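Local coordinates for protein malate dehydrogenase (Plasmodium falciparum, PDB 5NFR) that probably interconverts malate and oxaloacetate with NAD as cofactor, as an oligomeric member of the lactate/malate dehydrogenase superfamily, at residues V179-Y184 / K288-L293. Sequence-based numbering, arbitrary orientation.
Sequences VPLQRY and KEEQDL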
ATOM      1  N   VAL A 179      -6.437  16.720  22.015  1.00 23.11           N
ATOM      2  CA  VAL A 179      -6.861  17.979  21.392  1.00 22.46           C
ATOM      3  C   VAL A 179      -5.958  19.143  21.878  1.00 22.55           C
ATOM      4  O   VAL A 179      -6.224  19.750  22.926  1.00 21.99           O
ATOM      5  CB  VAL A 179      -8.315  18.278  21.727  1.00 21.12           C
ATOM      6  CG1 VAL A 179      -8.787  19.485  20.941  1.00 21.11           C
ATOM      7  CG2 VAL A 179      -9.176  17.093  21.446  1.00 20.71           C
ATOM      8  N   PRO A 180      -4.835  19.375  21.174  1.00 22.54           N
ATOM      9  CA  PRO A 180      -4.037  20.558  21.507  1.00 22.31           C
ATOM     10  C   PRO A 180      -4.747  21.808  21.068  1.00 20.39           C
ATOM     11  O   PRO A 180      -5.214  21.861  19.954  1.00 18.94           O
ATOM     12  CB  PRO A 180      -2.724  20.319  20.707  1.00 23.12           C
ATOM     13  CG  PRO A 180      -2.665  18.851  20.481  1.00 21.65           C
ATOM     14  CD  PRO A 180      -4.095  18.464  20.278  1.00 21.89           C
ATOM     15  N   LEU A 181      -4.768  22.832  21.931  1.00 19.66           N
ATOM     16  CA  LEU A 181      -5.440  24.076  21.601  1.00 18.34           C
ATOM     17  C   LEU A 181      -4.451  25.155  21.229  1.00 18.68           C
ATOM     18  O   LEU A 181      -3.768  25.726  22.069  1.00 18.01           O
ATOM     19  CB  LEU A 181      -6.316  24.507  22.754  1.00 18.07           C
ATOM     20  CG  LEU A 181      -7.421  23.538  23.174  1.00 17.12           C
ATOM     21  CD1 LEU A 181      -8.033  23.986  24.461  1.00 16.61           C
ATOM     22  CD2 LEU A 181      -8.454  23.369  22.093  1.00 16.93           C
ATOM     23  N   GLN A 182      -4.428  25.457  19.945  1.00 20.10           N
ATOM     24  CA  GLN A 182      -3.651  26.572  19.418  1.00 21.49           C
ATOM     25  C   GLN A 182      -3.978  27.875  20.065  1.00 21.73           C
ATOM     26  O   GLN A 182      -3.093  28.649  20.357  1.00 22.12           O
ATOM     27  CB  GLN A 182      -3.930  26.762  17.939  1.00 23.14           C
ATOM     28  CG  GLN A 182      -3.598  25.550  17.094  1.00 25.46           C
ATOM     29  CD  GLN A 182      -3.723  25.775  15.608  1.00 26.50           C
ATOM     30  OE1 GLN A 182      -3.959  24.816  14.889  1.00 29.43           O
ATOM     31  NE2 GLN A 182      -3.491  27.008  15.122  1.00 26.64           N
ATOM     32  N   ARG A 183      -5.272  28.134  20.239  1.00 22.40           N
ATOM     33  CA  ARG A 183      -5.731  29.341  20.935  1.00 23.15           C
ATOM     34  C   ARG A 183      -5.110  29.488  22.333  1.00 21.73           C
ATOM     35  O   ARG A 183      -4.905  30.625  22.789  1.00 22.50           O
ATOM     36  CB  ARG A 183      -7.275  29.369  21.115  1.00 24.46           C
ATOM     37  CG  ARG A 183      -8.049  29.943  19.948  1.00 25.75           C
ATOM     38  CD  ARG A 183      -9.551  29.812  20.145  1.00 26.37           C
ATOM     39  NE  ARG A 183     -10.007  30.496  21.347  1.00 27.46           N
ATOM     40  CZ  ARG A 183     -10.660  29.968  22.392  1.00 27.90           C
ATOM     41  NH1 ARG A 183     -11.028  28.701  22.453  1.00 27.96           N
ATOM     42  NH2 ARG A 183     -10.938  30.748  23.415  1.00 28.93           N
ATOM     43  N   TYR A 184      -4.911  28.355  23.028  1.00 19.64           N
ATOM     44  CA  TYR A 184      -4.357  28.330  24.383  1.00 18.01           C
ATOM     45  C   TYR A 184      -2.895  27.909  24.367  1.00 16.42           C
ATOM     46  O   TYR A 184      -2.460  27.210  25.257  1.00 15.80           O
ATOM     47  CB  TYR A 184      -5.204  27.411  25.294  1.00 18.19           C
ATOM     48  CG  TYR A 184      -6.667  27.864  25.566  1.00 18.38           C
ATOM     49  CD1 TYR A 184      -7.542  27.046  26.260  1.00 18.81           C
ATOM     50  CD2 TYR A 184      -7.165  29.068  25.087  1.00 18.41           C
ATOM     51  CE1 TYR A 184      -8.852  27.418  26.474  1.00 19.23           C
ATOM     52  CE2 TYR A 184      -8.472  29.464  25.296  1.00 18.89           C
ATOM     53  CZ  TYR A 184      -9.323  28.658  26.002  1.00 19.32           C
ATOM     54  OH  TYR A 184     -10.641  29.027  26.152  1.00 18.22           O
ATOM     55  N   LYS A 288     -17.186  25.860  19.333  1.00 38.18           N
ATOM     56  CA  LYS A 288     -17.962  24.670  18.951  1.00 39.40           C
ATOM     57  C   LYS A 288     -17.035  23.558  18.432  1.00 36.27           C
ATOM     58  O   LYS A 288     -17.133  22.405  18.849  1.00 33.91           O
ATOM     59  CB  LYS A 288     -18.993  24.973  17.848  1.00 42.69           C
ATOM     60  CG  LYS A 288     -20.010  26.031  18.192  1.00 46.24           C
ATOM     61  CD  LYS A 288     -20.980  26.323  17.031  1.00 49.96           C
ATOM     62  CE  LYS A 288     -21.939  27.488  17.335  1.00 48.80           C
ATOM     63  NZ  LYS A 288     -22.882  27.203  18.447  1.00 47.38           N
ATOM     64  N   GLU A 289     -16.122  23.936  17.553  1.00 35.60           N
ATOM     65  CA  GLU A 289     -15.225  22.970  16.904  1.00 38.28           C
ATOM     66  C   GLU A 289     -14.256  22.299  17.861  1.00 32.95           C
ATOM     67  O   GLU A 289     -13.989  21.113  17.760  1.00 31.76           O
ATOM     68  CB  GLU A 289     -14.453  23.638  15.781  1.00 41.93           C
ATOM     69  CG  GLU A 289     -15.369  24.397  14.825  1.00 46.41           C
ATOM     70  CD  GLU A 289     -14.645  24.938  13.622  1.00 52.69           C
ATOM     71  OE1 GLU A 289     -13.420  24.652  13.425  1.00 62.89           O
ATOM     72  OE2 GLU A 289     -15.292  25.697  12.856  1.00 56.98           O
ATOM     73  N   GLU A 290     -13.740  23.097  18.776  1.00 30.28           N
ATOM     74  CA  GLU A 290     -12.872  22.620  19.831  1.00 28.94           C
ATOM     75  C   GLU A 290     -13.588  21.645  20.732  1.00 27.03           C
ATOM     76  O   GLU A 290     -13.096  20.554  21.008  1.00 24.82           O
ATOM     77  CB  GLU A 290     -12.361  23.818  20.647  1.00 30.28           C
ATOM     78  CG  GLU A 290     -11.264  24.657  19.961  1.00 30.36           C
ATOM     79  CD  GLU A 290     -11.018  25.999  20.650  1.00 30.64           C
ATOM     80  OE1 GLU A 290     -11.747  26.355  21.598  1.00 33.11           O
ATOM     81  OE2 GLU A 290     -10.106  26.735  20.246  1.00 30.71           O
ATOM     82  N   GLN A 291     -14.765  22.046  21.198  1.00 26.78           N
ATOM     83  CA  GLN A 291     -15.586  21.198  22.067  1.00 25.64           C
ATOM     84  C   GLN A 291     -15.969  19.888  21.390  1.00 23.61           C
ATOM     85  O   GLN A 291     -16.066  18.847  22.049  1.00 23.77           O
ATOM     86  CB  GLN A 291     -16.808  21.957  22.541  1.00 25.97           C
ATOM     87  CG  GLN A 291     -17.739  21.167  23.451  1.00 27.36           C
ATOM     88  CD  GLN A 291     -17.054  20.706  24.733  1.00 28.30           C
ATOM     89  OE1 GLN A 291     -16.721  21.545  25.608  1.00 29.04           O
ATOM     90  NE2 GLN A 291     -16.944  19.394  24.913  1.00 28.09           N
ATOM     91  N   ASP A 292     -16.250  19.961  20.092  1.00 22.90           N
ATOM     92  CA  ASP A 292     -16.635  18.767  19.276  1.00 20.73           C
ATOM     93  C   ASP A 292     -15.519  17.784  19.292  1.00 19.15           C
ATOM     94  O   ASP A 292     -15.716  16.604  19.573  1.00 17.71           O
ATOM     95  CB  ASP A 292     -17.016  19.158  17.852  1.00 20.89           C
ATOM     96  CG  ASP A 292     -18.445  19.764  17.752  1.00 22.54           C
ATOM     97  OD1 ASP A 292     -19.286  19.614  18.691  1.00 22.57           O
ATOM     98  OD2 ASP A 292     -18.754  20.419  16.720  1.00 23.47           O
ATOM     99  N   LEU A 293     -14.305  18.273  19.035  1.00 18.48           N
ATOM    100  CA  LEU A 293     -13.115  17.418  19.100  1.00 17.29           C
ATOM    101  C   LEU A 293     -12.924  16.815  20.488  1.00 16.61           C
ATOM    102  O   LEU A 293     -12.633  15.620  20.617  1.00 14.62           O
ATOM    103  CB  LEU A 293     -11.887  18.218  18.711  1.00 18.58           C
ATOM    104  CG  LEU A 293     -11.765  18.632  17.230  1.00 18.75           C
ATOM    105  CD1 LEU A 293     -10.575  19.583  17.042  1.00 18.59           C
ATOM    106  CD2 LEU A 293     -11.615  17.390  16.343  1.00 19.24           C
TER
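Arg183 and Glu290 form a salt bridge carried by one guanidinium nitrogen. Arg183 NH1 donates to Glu290 OE2 at 3.1 Å, and an N-H...O angle of 171° makes this bond nearly straight; the oxygen receives it on its syn lone pair. Arg183 NH1 lies closer to Glu290 OE1, at 2.6 Å, yet this second bond is strongly bent and so weak. Glu290 OE2 lies in the guanidinium plane, so the acid meets its edge; the two planes, 22° apart, are nearly coplanar. The two chains cross at about a right angle, and the bend of Arg183 at chi3 turns NH1 back to the acid. Glu290 OE1 also accepts a hydrogen bond from the backbone N of Thr287, a bond that should help fix the carboxylate's rotation, while Tyr184 CE2 lies over one guanidinium face.

Apolar contacts continue from the ion pair toward the start of the strand. Leu181 CD2 packs against the methylene part of Glu290, 3.8 Å from CG. Farther along, both methyls of Val179 meet Leu293 CB, each at 4.0 Å, and Val179 CG2 also lies 3.8 Å from the Leu293 backbone O.

The axes of strand 179-181 and helix 288-293 approach to 9.5 Å and run roughly antiparallel (152°). Helix 288-311, the C-terminal helix, thus lays its first turn and a half along strand 179-187, which pairs with strand 166-171, while Pro180 packs on helix 203-224. At the far end Arg183 NH2 makes a salt bridge to Glu194 of a second subunit, joining this corner of the C-terminal domain to the oligomer interface.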